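Side-chain contacts in fumarate lyase (Mesorhizobium sp., PDB 3C8T), which belongs to the fumarate lyase family of mainly helical enzymes, its elongated chain being one of four in the assembly: residues F21-F26 with P64-L69; R29-E34 with A57-F62; P79-V84 with A102-I107. All blocks are in the same frame, centred on the assembly; numbering follows the deposited sequence.

How the interactions relate
Packing among the helices of the N-terminal part of the chain, at one end of an elongated, mostly helical subunit, is illustrated by three contacts whose centres lie about 13 Å from one another, each some 28 to 33 Å from the centre of the chain. Interactions 1 and 2 both use helix 23-43, which meets helix 66-76 near its start and helix 49-61 further along; interaction 2 is nested within the loop that interaction 1 closes. Interaction 3 follows in sequence and joins helix 80-91 to helix 104-140. Through Leu-69 on Pro-82 and Leu-83, and Cys-30 against Ile-80, it links the other two, which share helix 23-43 but otherwise do not touch.

Interaction 1 (F21-F26 with P64-L69); sequences FSAQSF and PEMERL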
ATOM      1  N   PHE A  21     -19.640 -13.988   7.975  1.00 37.80           N
ATOM      2  CA  PHE A  21     -18.280 -14.313   8.430  1.00 36.05           C
ATOM      3  C   PHE A  21     -18.145 -14.353   9.962  1.00 36.31           C
ATOM      4  O   PHE A  21     -17.031 -14.378  10.499  1.00 36.44           O
ATOM      5  CB  PHE A  21     -17.265 -13.332   7.799  1.00 34.99           C
ATOM      6  CG  PHE A  21     -16.942 -13.650   6.362  1.00 33.01           C
ATOM      7  CD1 PHE A  21     -15.998 -14.652   6.048  1.00 29.88           C
ATOM      8  CD2 PHE A  21     -17.610 -13.014   5.330  1.00 31.33           C
ATOM      9  CE1 PHE A  21     -15.706 -14.978   4.723  1.00 29.64           C
ATOM     10  CE2 PHE A  21     -17.323 -13.347   3.971  1.00 31.81           C
ATOM     11  CZ  PHE A  21     -16.382 -14.332   3.675  1.00 30.86           C
ATOM     12  N   SER A  22     -19.286 -14.356  10.655  1.00 35.67           N
ATOM     13  CA  SER A  22     -19.315 -14.455  12.111  1.00 35.46           C
ATOM     14  C   SER A  22     -18.763 -15.817  12.568  1.00 35.56           C
ATOM     15  O   SER A  22     -18.673 -16.766  11.786  1.00 35.33           O
ATOM     16  CB  SER A  22     -20.762 -14.291  12.612  1.00 35.50           C
ATOM     17  OG  SER A  22     -21.561 -15.383  12.190  1.00 32.69           O
ATOM     18  N   ALA A  23     -18.423 -15.912  13.834  1.00 35.31           N
ATOM     19  CA  ALA A  23     -17.906 -17.152  14.397  1.00 35.99           C
ATOM     20  C   ALA A  23     -18.897 -18.309  14.244  1.00 37.07           C
ATOM     21  O   ALA A  23     -18.519 -19.426  13.848  1.00 37.34           O
ATOM     22  CB  ALA A  23     -17.609 -16.941  15.817  1.00 35.61           C
ATOM     23  N   GLN A  24     -20.164 -18.024  14.552  1.00 37.19           N
ATOM     24  CA  GLN A  24     -21.248 -19.013  14.542  1.00 37.41           C
ATOM     25  C   GLN A  24     -21.400 -19.601  13.154  1.00 37.08           C
ATOM     26  O   GLN A  24     -21.494 -20.828  12.978  1.00 37.55           O
ATOM     27  CB  GLN A  24     -22.559 -18.350  14.975  1.00 37.86           C
ATOM     28  CG  GLN A  24     -22.573 -17.785  16.456  1.00 42.63           C
ATOM     29  CD  GLN A  24     -21.586 -16.596  16.794  1.00 49.24           C
ATOM     30  OE1 GLN A  24     -20.970 -15.938  15.920  1.00 50.37           O
ATOM     31  NE2 GLN A  24     -21.456 -16.330  18.098  1.00 52.09           N
ATOM     32  N   SER A  25     -21.448 -18.722  12.160  1.00 35.77           N
ATOM     33  CA  SER A  25     -21.509 -19.172  10.794  1.00 35.30           C
ATOM     34  C   SER A  25     -20.241 -19.968  10.388  1.00 34.04           C
ATOM     35  O   SER A  25     -20.351 -21.017   9.795  1.00 34.51           O
ATOM     36  CB  SER A  25     -21.799 -17.994   9.855  1.00 34.63           C
ATOM     37  OG  SER A  25     -22.020 -18.496   8.563  1.00 37.07           O
ATOM     38  N   PHE A  26     -19.059 -19.496  10.749  1.00 33.62           N
ATOM     39  CA  PHE A  26     -17.800 -20.201  10.426  1.00 33.33           C
ATOM     40  C   PHE A  26     -17.817 -21.614  10.986  1.00 32.46           C
ATOM     41  O   PHE A  26     -17.672 -22.583  10.255  1.00 33.00           O
ATOM     42  CB  PHE A  26     -16.576 -19.430  10.952  1.00 32.81           C
ATOM     43  CG  PHE A  26     -15.247 -20.076  10.612  1.00 34.31           C
ATOM     44  CD1 PHE A  26     -14.808 -20.143   9.286  1.00 33.68           C
ATOM     45  CD2 PHE A  26     -14.420 -20.579  11.617  1.00 32.66           C
ATOM     46  CE1 PHE A  26     -13.580 -20.724   8.956  1.00 36.39           C
ATOM     47  CE2 PHE A  26     -13.183 -21.161  11.292  1.00 33.83           C
ATOM     48  CZ  PHE A  26     -12.771 -21.248   9.954  1.00 33.80           C
ATOM     49  N   PRO A  64     -22.958 -26.056  19.067  1.00 52.06           N
ATOM     50  CA  PRO A  64     -21.668 -25.792  19.709  1.00 51.96           C
ATOM     51  C   PRO A  64     -21.818 -24.928  20.949  1.00 51.90           C
ATOM     52  O   PRO A  64     -22.750 -24.131  21.043  1.00 51.47           O
ATOM     53  CB  PRO A  64     -20.892 -25.022  18.648  1.00 52.09           C
ATOM     54  CG  PRO A  64     -21.959 -24.444  17.747  1.00 52.26           C
ATOM     55  CD  PRO A  64     -23.017 -25.498  17.708  1.00 52.16           C
ATOM     56  N   GLU A  65     -20.894 -25.112  21.885  1.00 51.79           N
ATOM     57  CA  GLU A  65     -20.794 -24.283  23.056  1.00 52.13           C
ATOM     58  C   GLU A  65     -19.764 -23.192  22.762  1.00 51.82           C
ATOM     59  O   GLU A  65     -18.560 -23.386  22.970  1.00 51.74           O
ATOM     60  CB  GLU A  65     -20.346 -25.169  24.213  1.00 52.48           C
ATOM     61  CG  GLU A  65     -21.053 -24.897  25.497  1.00 54.63           C
ATOM     62  CD  GLU A  65     -21.110 -26.128  26.377  1.00 58.58           C
ATOM     63  OE1 GLU A  65     -21.536 -27.205  25.879  1.00 58.21           O
ATOM     64  OE2 GLU A  65     -20.702 -26.018  27.562  1.00 60.92           O
ATOM     65  N   MET A  66     -20.239 -22.051  22.254  1.00 52.23           N
ATOM     66  CA  MET A  66     -19.367 -20.999  21.666  1.00 52.34           C
ATOM     67  C   MET A  66     -18.344 -20.335  22.598  1.00 52.52           C
ATOM     68  O   MET A  66     -17.214 -20.069  22.182  1.00 52.61           O
ATOM     69  CB  MET A  66     -20.178 -19.929  20.913  1.00 51.69           C
ATOM     70  CG  MET A  66     -20.904 -20.451  19.650  1.00 51.81           C
ATOM     71  SD  MET A  66     -19.887 -21.072  18.267  1.00 51.07           S
ATOM     72  CE  MET A  66     -18.831 -19.621  17.998  1.00 47.61           C
ATOM     73  N   GLU A  67     -18.731 -20.067  23.840  1.00 52.59           N
ATOM     74  CA  GLU A  67     -17.795 -19.501  24.820  1.00 53.03           C
ATOM     75  C   GLU A  67     -16.658 -20.471  25.179  1.00 52.89           C
ATOM     76  O   GLU A  67     -15.501 -20.064  25.262  1.00 53.73           O
ATOM     77  CB  GLU A  67     -18.557 -19.009  26.088  1.00 53.28           C
ATOM     78  N   ARG A  68     -16.992 -21.755  25.353  1.00 52.99           N
ATOM     79  CA  ARG A  68     -16.016 -22.843  25.573  1.00 52.91           C
ATOM     80  C   ARG A  68     -15.050 -22.922  24.381  1.00 52.81           C
ATOM     81  O   ARG A  68     -13.833 -23.008  24.563  1.00 52.04           O
ATOM     82  CB  ARG A  68     -16.749 -24.174  25.757  1.00 52.64           C
ATOM     83  CG  ARG A  68     -16.201 -25.109  26.843  1.00 54.35           C
ATOM     84  CD  ARG A  68     -17.195 -26.265  27.130  1.00 53.76           C
ATOM     85  NE  ARG A  68     -16.796 -27.530  26.505  1.00 58.43           N
ATOM     86  CZ  ARG A  68     -17.646 -28.422  25.985  1.00 62.20           C
ATOM     87  NH1 ARG A  68     -18.961 -28.191  25.978  1.00 64.28           N
ATOM     88  NH2 ARG A  68     -17.190 -29.550  25.444  1.00 63.85           N
ATOM     89  N   LEU A  69     -15.609 -22.858  23.162  1.00 53.04           N
ATOM     90  CA  LEU A  69     -14.825 -22.828  21.923  1.00 52.44           C
ATOM     91  C   LEU A  69     -13.834 -21.674  21.887  1.00 52.08           C
ATOM     92  O   LEU A  69     -12.646 -21.875  21.597  1.00 51.51           O
ATOM     93  CB  LEU A  69     -15.732 -22.775  20.690  1.00 52.62           C
ATOM     94  CG  LEU A  69     -16.048 -24.092  19.972  1.00 52.30           C
ATOM     95  CD1 LEU A  69     -16.773 -23.866  18.647  1.00 50.47           C
ATOM     96  CD2 LEU A  69     -14.763 -24.882  19.739  1.00 52.43           C
TER
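Met-66 reaches Ala-23 and Gln-24 with the very end of its side chain, and the orientation of that one thioether accounts for the whole contact. Its first torsion (chi1 -66°) places CG opposite the carbonyl carbon, and two further bends, at chi2 and chi3, curl the chain so that the terminal methyl, rather than the sulfur, faces helix 23-43. Met-66 CE comes to 3.7 Å from Ala-23 CB and 4.0 Å from Ala-23 C, resting on the backbone as well as on the small side chain. The same methyl stands 4.0 Å from Gln-24 N.

Gln-24 flanks this approach. Its CB does not point straight across, but the bend at chi2 swings the amide round until NE2 is 4.2 Å from Met-66 CE, a van der Waals neighbour at the exposed margin of the contact. No hydrogen bond joins the two segments, which bury about 122 Å² between them.

Two polar pairings lie within the segments. Ser-22, the N-cap of helix 23-43, accepts a weak bond from Ser-25 N at 3.3 Å through its OG. In segment 64-69, Glu-65 OE1 pairs with Arg-68 NH1 at 2.8 Å; the carboxylate carbon lies in the plane of the guanidinium group, at its edge. Ile-27, on the next turn of helix 23-43, extends the apolar surface by touching Pro-64, Met-66 and Leu-69, while Leu-7 of a second subunit packs on Ala-23 and Tyr-8 of that subunit meets the Phe-26 ring edge-to-face.

Here, then, the opening turns of two helices pack through a methionine methyl laid on a small residue, a helix-helix contact within a mainly helical fumarate lyase subunit, close to a subunit interface.

Interaction 2 (R29-E34 with A57-F62); sequences RCVETE and AAARTF
Ala-59 is the first residue of segment 57-62 to meet Val-31, the single side chain through which segment 29-34 takes part. Just before it, Ala-58 turns to another neighbour, Ala-91 of helix 80-91. The methyl of Ala-59 points at helix 23-43, and its CB lies 4.0 Å from Val-31 CG1; the CA atoms of this pair are 7.2 Å apart. Thr-61 follows, its OG1 hydrogen-bonded to His-90 NE2.

Phe-62 has left the helix, and the extended backbone there brings its ring back toward Val-31. CG anti to the backbone N (chi1 174°) carries the ring toward the valine, and it is the ring edge that is met: Val-31 CG2 sits near the ring plane, 4.0 Å from Phe-62 CE2 and 4.2 Å from Phe-62 CD2, and not over a face. The two branches of the valine thus divide the work, CG1 serving the alanine and CG2 the phenylalanine.

Arg-29, Glu-32 and Thr-33 find partners within their helix, while Arg-29 NH2 also reaches Asp-118 and Glu-34 OE2 bonds to His-99 ND1. Arg-29 NE forms a salt bridge with Glu-32 OE1 at 2.9 Å. Arg-29 O is gripped twice by Thr-33, whose N and OG1 approach from opposite faces of the carbonyl plane.

With only carbon atoms meeting across the two segments and no hydrogen bond between them, the contact rests on van der Waals packing, which partly shields three apolar side chains that stay partly exposed near the surface.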
ATOM      1  N   ARG A  29     -20.136 -24.063   9.236  1.00 34.12           N
ATOM      2  CA  ARG A  29     -19.490 -24.560   7.998  1.00 34.44           C
ATOM      3  C   ARG A  29     -18.385 -25.568   8.300  1.00 33.80           C
ATOM      4  O   ARG A  29     -18.170 -26.478   7.517  1.00 33.59           O
ATOM      5  CB  ARG A  29     -18.886 -23.437   7.135  1.00 34.78           C
ATOM      6  CG  ARG A  29     -19.755 -22.197   6.820  1.00 37.31           C
ATOM      7  CD  ARG A  29     -21.252 -22.440   6.658  1.00 43.00           C
ATOM      8  NE  ARG A  29     -21.618 -23.203   5.463  1.00 46.24           N
ATOM      9  CZ  ARG A  29     -22.168 -22.678   4.362  1.00 48.21           C
ATOM     10  NH1 ARG A  29     -22.470 -23.453   3.326  1.00 48.50           N
ATOM     11  NH2 ARG A  29     -22.387 -21.376   4.283  1.00 49.77           N
ATOM     12  N   CYS A  30     -17.690 -25.378   9.427  1.00 33.55           N
ATOM     13  CA  CYS A  30     -16.697 -26.328   9.939  1.00 33.81           C
ATOM     14  C   CYS A  30     -17.288 -27.694  10.249  1.00 34.71           C
ATOM     15  O   CYS A  30     -16.742 -28.730   9.829  1.00 34.31           O
ATOM     16  CB  CYS A  30     -15.948 -25.772  11.154  1.00 33.44           C
ATOM     17  SG  CYS A  30     -14.670 -24.470  10.776  1.00 34.73           S
ATOM     18  N   VAL A  31     -18.420 -27.695  10.961  1.00 35.39           N
ATOM     19  CA  VAL A  31     -19.203 -28.908  11.180  1.00 35.51           C
ATOM     20  C   VAL A  31     -19.665 -29.495   9.841  1.00 36.51           C
ATOM     21  O   VAL A  31     -19.478 -30.704   9.591  1.00 38.25           O
ATOM     22  CB  VAL A  31     -20.426 -28.631  12.107  1.00 35.82           C
ATOM     23  CG1 VAL A  31     -21.206 -29.898  12.353  1.00 36.60           C
ATOM     24  CG2 VAL A  31     -19.981 -28.006  13.428  1.00 34.03           C
ATOM     25  N   GLU A  32     -20.238 -28.651   8.970  1.00 36.42           N
ATOM     26  CA  GLU A  32     -20.674 -29.089   7.635  1.00 36.76           C
ATOM     27  C   GLU A  32     -19.572 -29.845   6.893  1.00 35.17           C
ATOM     28  O   GLU A  32     -19.816 -30.897   6.304  1.00 35.62           O
ATOM     29  CB  GLU A  32     -21.256 -27.910   6.811  1.00 36.49           C
ATOM     30  CG  GLU A  32     -21.497 -28.252   5.349  1.00 39.88           C
ATOM     31  CD  GLU A  32     -22.080 -27.120   4.506  1.00 40.97           C
ATOM     32  OE1 GLU A  32     -22.340 -26.000   5.033  1.00 45.30           O
ATOM     33  OE2 GLU A  32     -22.287 -27.369   3.284  1.00 45.60           O
ATOM     34  N   THR A  33     -18.346 -29.336   6.964  1.00 34.97           N
ATOM     35  CA  THR A  33     -17.171 -29.929   6.309  1.00 33.42           C
ATOM     36  C   THR A  33     -16.822 -31.294   6.928  1.00 33.34           C
ATOM     37  O   THR A  33     -16.569 -32.255   6.196  1.00 32.07           O
ATOM     38  CB  THR A  33     -15.982 -28.959   6.435  1.00 34.16           C
ATOM     39  OG1 THR A  33     -16.341 -27.691   5.862  1.00 33.37           O
ATOM     40  CG2 THR A  33     -14.672 -29.507   5.781  1.00 33.60           C
ATOM     41  N   GLU A  34     -16.792 -31.368   8.266  1.00 32.74           N
ATOM     42  CA  GLU A  34     -16.416 -32.606   8.974  1.00 33.57           C
ATOM     43  C   GLU A  34     -17.422 -33.745   8.707  1.00 34.20           C
ATOM     44  O   GLU A  34     -17.029 -34.901   8.562  1.00 34.65           O
ATOM     45  CB  GLU A  34     -16.324 -32.365  10.471  1.00 33.45           C
ATOM     46  CG  GLU A  34     -15.167 -31.472  10.882  1.00 36.20           C
ATOM     47  CD  GLU A  34     -13.860 -32.234  11.122  1.00 38.79           C
ATOM     48  OE1 GLU A  34     -13.801 -33.462  10.867  1.00 38.98           O
ATOM     49  OE2 GLU A  34     -12.900 -31.589  11.591  1.00 40.51           O
ATOM     50  N   ALA A  57     -26.189 -37.913  12.031  1.00 43.82           N
ATOM     51  CA  ALA A  57     -27.268 -37.656  13.005  1.00 44.12           C
ATOM     52  C   ALA A  57     -26.862 -36.790  14.190  1.00 44.39           C
ATOM     53  O   ALA A  57     -27.628 -35.914  14.610  1.00 44.81           O
ATOM     54  CB  ALA A  57     -27.916 -38.973  13.498  1.00 44.36           C
ATOM     55  N   ALA A  58     -25.678 -37.009  14.749  1.00 44.14           N
ATOM     56  CA  ALA A  58     -25.278 -36.168  15.889  1.00 44.65           C
ATOM     57  C   ALA A  58     -25.194 -34.691  15.455  1.00 44.55           C
ATOM     58  O   ALA A  58     -25.603 -33.793  16.196  1.00 44.16           O
ATOM     59  CB  ALA A  58     -23.944 -36.636  16.488  1.00 44.04           C
ATOM     60  N   ALA A  59     -24.651 -34.451  14.254  1.00 44.38           N
ATOM     61  CA  ALA A  59     -24.538 -33.080  13.725  1.00 44.44           C
ATOM     62  C   ALA A  59     -25.895 -32.394  13.500  1.00 44.48           C
ATOM     63  O   ALA A  59     -25.990 -31.194  13.696  1.00 43.81           O
ATOM     64  CB  ALA A  59     -23.694 -33.053  12.450  1.00 43.60           C
ATOM     65  N   ARG A  60     -26.936 -33.143  13.104  1.00 45.27           N
ATOM     66  CA  ARG A  60     -28.293 -32.539  12.932  1.00 46.56           C
ATOM     67  C   ARG A  60     -28.770 -31.890  14.232  1.00 47.09           C
ATOM     68  O   ARG A  60     -29.379 -30.816  14.205  1.00 47.21           O
ATOM     69  CB  ARG A  60     -29.341 -33.545  12.445  1.00 46.15           C
ATOM     70  CG  ARG A  60     -29.050 -34.147  11.084  1.00 47.72           C
ATOM     71  CD  ARG A  60     -30.148 -35.071  10.632  1.00 49.04           C
ATOM     72  NE  ARG A  60     -31.328 -34.345  10.186  1.00 50.73           N
ATOM     73  CZ  ARG A  60     -32.541 -34.881  10.055  1.00 51.73           C
ATOM     74  NH1 ARG A  60     -32.765 -36.153  10.377  1.00 50.00           N
ATOM     75  NH2 ARG A  60     -33.543 -34.130   9.615  1.00 52.52           N
ATOM     76  N   THR A  61     -28.436 -32.515  15.367  1.00 47.46           N
ATOM     77  CA  THR A  61     -28.871 -32.024  16.682  1.00 48.10           C
ATOM     78  C   THR A  61     -27.815 -31.196  17.418  1.00 48.71           C
ATOM     79  O   THR A  61     -28.091 -30.658  18.489  1.00 48.29           O
ATOM     80  CB  THR A  61     -29.397 -33.196  17.592  1.00 48.56           C
ATOM     81  OG1 THR A  61     -28.403 -34.229  17.702  1.00 46.42           O
ATOM     82  CG2 THR A  61     -30.685 -33.825  16.990  1.00 48.38           C
ATOM     83  N   PHE A  62     -26.608 -31.096  16.841  1.00 49.38           N
ATOM     84  CA  PHE A  62     -25.444 -30.512  17.545  1.00 49.53           C
ATOM     85  C   PHE A  62     -25.509 -29.006  17.594  1.00 50.00           C
ATOM     86  O   PHE A  62     -25.743 -28.355  16.573  1.00 50.51           O
ATOM     87  CB  PHE A  62     -24.097 -30.973  16.932  1.00 49.37           C
ATOM     88  CG  PHE A  62     -22.868 -30.301  17.530  1.00 49.19           C
ATOM     89  CD1 PHE A  62     -22.567 -30.416  18.882  1.00 48.10           C
ATOM     90  CD2 PHE A  62     -22.003 -29.559  16.726  1.00 49.32           C
ATOM     91  CE1 PHE A  62     -21.451 -29.794  19.412  1.00 48.29           C
ATOM     92  CE2 PHE A  62     -20.873 -28.940  17.260  1.00 48.21           C
ATOM     93  CZ  PHE A  62     -20.600 -29.063  18.590  1.00 48.63           C
TER

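Interaction 3 (P79-V84 with A102-I107); sequences PILPLV and ATTQDI
Ile-80 and Thr-104, their CA atoms 5.9 Å apart, bring together the early part of helix 80-91 and the first turn of helix 104-140, two neighbours in the helical fold of the fumarate lyase family. The two side chains slide past each other in opposite directions. Thr-104 has CG2 anti to its backbone N and OG1 beside it (chi1 -67°), which puts the methyl 3.7 Å from Ile-80 CG1.

One turn on, Ile-107 receives the other parts of Ile-80: its CG2 meets Ile-80 CD1 at 4.0 Å, and its CG1 meets Ile-80 CG2 at the same distance. Cys-30 of helix 23-43 and His-99 of a loop also touch Ile-80, so three helices and a loop meet at it.

At the start of helix 104-140, Thr-103 N gives an almost straight bond (177°) to Asp-106 OD2, reached from above the carboxylate plane. Asp-106 OD1 is bonded to His-225 and Ser-191 N.

Thr-104 OG1 lies 3.9 Å from Ile-80 CB and, a little farther off, 4.2 Å from Leu-81 CG. Between the helices a water accepts from Leu-81 N at 2.9 Å and lies 3.4 Å from Thr-104 OG1, a weak bond that completes the bridge.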
ATOM      1  N   PRO A  79      -9.770 -23.127  16.419  1.00 36.62           N
ATOM      2  CA  PRO A  79     -11.002 -23.710  16.951  1.00 36.00           C
ATOM      3  C   PRO A  79     -11.278 -25.139  16.507  1.00 36.33           C
ATOM      4  O   PRO A  79     -12.183 -25.756  17.071  1.00 36.48           O
ATOM      5  CB  PRO A  79     -12.099 -22.778  16.394  1.00 35.69           C
ATOM      6  CG  PRO A  79     -11.550 -22.330  15.059  1.00 36.90           C
ATOM      7  CD  PRO A  79     -10.054 -22.152  15.337  1.00 36.77           C
ATOM      8  N   ILE A  80     -10.540 -25.663  15.520  1.00 34.71           N
ATOM      9  CA  ILE A  80     -10.941 -26.926  14.921  1.00 34.74           C
ATOM     10  C   ILE A  80     -10.910 -28.141  15.860  1.00 35.34           C
ATOM     11  O   ILE A  80     -11.866 -28.900  15.920  1.00 35.35           O
ATOM     12  CB  ILE A  80     -10.188 -27.251  13.610  1.00 34.03           C
ATOM     13  CG1 ILE A  80     -10.434 -26.173  12.546  1.00 33.90           C
ATOM     14  CG2 ILE A  80     -10.569 -28.621  13.103  1.00 34.01           C
ATOM     15  CD1 ILE A  80     -11.874 -25.587  12.491  1.00 32.78           C
ATOM     16  N   LEU A  81      -9.806 -28.361  16.553  1.00 36.47           N
ATOM     17  CA  LEU A  81      -9.725 -29.547  17.396  1.00 37.99           C
ATOM     18  C   LEU A  81     -10.648 -29.468  18.610  1.00 37.42           C
ATOM     19  O   LEU A  81     -11.248 -30.467  18.934  1.00 38.01           O
ATOM     20  CB  LEU A  81      -8.261 -29.942  17.732  1.00 38.42           C
ATOM     21  CG  LEU A  81      -7.457 -30.396  16.487  1.00 40.23           C
ATOM     22  CD1 LEU A  81      -5.976 -30.637  16.801  1.00 40.56           C
ATOM     23  CD2 LEU A  81      -8.029 -31.637  15.821  1.00 40.17           C
ATOM     24  N   PRO A  82     -10.785 -28.283  19.259  1.00 37.29           N
ATOM     25  CA  PRO A  82     -11.834 -28.129  20.262  1.00 37.46           C
ATOM     26  C   PRO A  82     -13.237 -28.359  19.693  1.00 37.97           C
ATOM     27  O   PRO A  82     -14.051 -29.062  20.320  1.00 38.64           O
ATOM     28  CB  PRO A  82     -11.671 -26.666  20.715  1.00 37.60           C
ATOM     29  CG  PRO A  82     -10.305 -26.306  20.402  1.00 36.67           C
ATOM     30  CD  PRO A  82      -9.970 -27.050  19.158  1.00 37.27           C
ATOM     31  N   LEU A  83     -13.532 -27.807  18.516  1.00 37.27           N
ATOM     32  CA  LEU A  83     -14.825 -28.107  17.912  1.00 37.62           C
ATOM     33  C   LEU A  83     -15.021 -29.632  17.668  1.00 38.00           C
ATOM     34  O   LEU A  83     -16.121 -30.179  17.902  1.00 38.34           O
ATOM     35  CB  LEU A  83     -15.068 -27.286  16.634  1.00 37.20           C
ATOM     36  CG  LEU A  83     -16.207 -27.858  15.771  1.00 37.55           C
ATOM     37  CD1 LEU A  83     -17.576 -27.620  16.411  1.00 35.37           C
ATOM     38  CD2 LEU A  83     -16.131 -27.293  14.350  1.00 39.48           C
ATOM     39  N   VAL A  84     -13.965 -30.321  17.219  1.00 37.92           N
ATOM     40  CA  VAL A  84     -14.056 -31.786  16.997  1.00 38.17           C
ATOM     41  C   VAL A  84     -14.316 -32.524  18.332  1.00 38.85           C
ATOM     42  O   VAL A  84     -15.086 -33.474  18.377  1.00 37.46           O
ATOM     43  CB  VAL A  84     -12.806 -32.354  16.222  1.00 37.78           C
ATOM     44  CG1 VAL A  84     -12.762 -33.873  16.249  1.00 36.52           C
ATOM     45  CG2 VAL A  84     -12.823 -31.865  14.795  1.00 37.29           C
ATOM     46  N   ALA A 102      -7.703 -35.588   8.310  1.00 34.47           N
ATOM     47  CA  ALA A 102      -7.756 -34.127   8.186  1.00 33.60           C
ATOM     48  C   ALA A 102      -6.703 -33.381   9.016  1.00 32.94           C
ATOM     49  O   ALA A 102      -6.313 -33.843  10.076  1.00 32.21           O
ATOM     50  CB  ALA A 102      -9.161 -33.625   8.584  1.00 33.23           C
ATOM     51  N   THR A 103      -6.264 -32.218   8.520  1.00 32.18           N
ATOM     52  CA  THR A 103      -5.572 -31.236   9.330  1.00 30.63           C
ATOM     53  C   THR A 103      -6.498 -30.000   9.528  1.00 31.01           C
ATOM     54  O   THR A 103      -7.509 -29.808   8.816  1.00 30.74           O
ATOM     55  CB  THR A 103      -4.176 -30.835   8.746  1.00 31.27           C
ATOM     56  OG1 THR A 103      -3.441 -30.072   9.724  1.00 31.20           O
ATOM     57  CG2 THR A 103      -4.310 -29.967   7.473  1.00 28.94           C
ATOM     58  N   THR A 104      -6.152 -29.180  10.509  1.00 30.28           N
ATOM     59  CA  THR A 104      -6.862 -27.941  10.823  1.00 30.43           C
ATOM     60  C   THR A 104      -7.074 -26.994   9.618  1.00 30.07           C
ATOM     61  O   THR A 104      -8.218 -26.578   9.352  1.00 30.25           O
ATOM     62  CB  THR A 104      -6.162 -27.235  12.007  1.00 30.59           C
ATOM     63  OG1 THR A 104      -6.352 -28.050  13.156  1.00 31.18           O
ATOM     64  CG2 THR A 104      -6.751 -25.839  12.271  1.00 29.90           C
ATOM     65  N   GLN A 105      -6.003 -26.684   8.876  1.00 28.99           N
ATOM     66  CA  GLN A 105      -6.166 -25.819   7.677  1.00 28.89           C
ATOM     67  C   GLN A 105      -7.090 -26.379   6.577  1.00 29.19           C
ATOM     68  O   GLN A 105      -7.684 -25.607   5.773  1.00 29.14           O
ATOM     69  CB  GLN A 105      -4.813 -25.437   7.076  1.00 28.84           C
ATOM     70  CG  GLN A 105      -4.879 -24.167   6.246  1.00 27.82           C
ATOM     71  CD  GLN A 105      -3.581 -23.857   5.513  1.00 26.99           C
ATOM     72  OE1 GLN A 105      -2.576 -24.566   5.669  1.00 26.04           O
ATOM     73  NE2 GLN A 105      -3.597 -22.801   4.703  1.00 22.56           N
ATOM     74  N   ASP A 106      -7.229 -27.699   6.522  1.00 29.02           N
ATOM     75  CA  ASP A 106      -8.203 -28.289   5.598  1.00 29.85           C
ATOM     76  C   ASP A 106      -9.611 -27.813   5.946  1.00 29.14           C
ATOM     77  O   ASP A 106     -10.350 -27.363   5.092  1.00 29.43           O
ATOM     78  CB  ASP A 106      -8.178 -29.803   5.659  1.00 29.33           C
ATOM     79  CG  ASP A 106      -6.924 -30.384   5.101  1.00 32.56           C
ATOM     80  OD1 ASP A 106      -6.217 -29.709   4.316  1.00 36.65           O
ATOM     81  OD2 ASP A 106      -6.649 -31.548   5.437  1.00 32.38           O
ATOM     82  N   ILE A 107      -9.968 -27.924   7.221  1.00 30.20           N
ATOM     83  CA  ILE A 107     -11.318 -27.600   7.666  1.00 29.25           C
ATOM     84  C   ILE A 107     -11.561 -26.105   7.592  1.00 29.10           C
ATOM     85  O   ILE A 107     -12.648 -25.678   7.140  1.00 29.44           O
ATOM     86  CB  ILE A 107     -11.626 -28.114   9.103  1.00 29.24           C
ATOM     87  CG1 ILE A 107     -11.269 -29.602   9.272  1.00 30.68           C
ATOM     88  CG2 ILE A 107     -13.110 -27.887   9.442  1.00 29.34           C
ATOM     89  CD1 ILE A 107     -11.929 -30.589   8.272  1.00 28.19           C
TER
HETATM   90  O   HOH W   1      -7.460 -26.776  16.149  1.00 41.38           O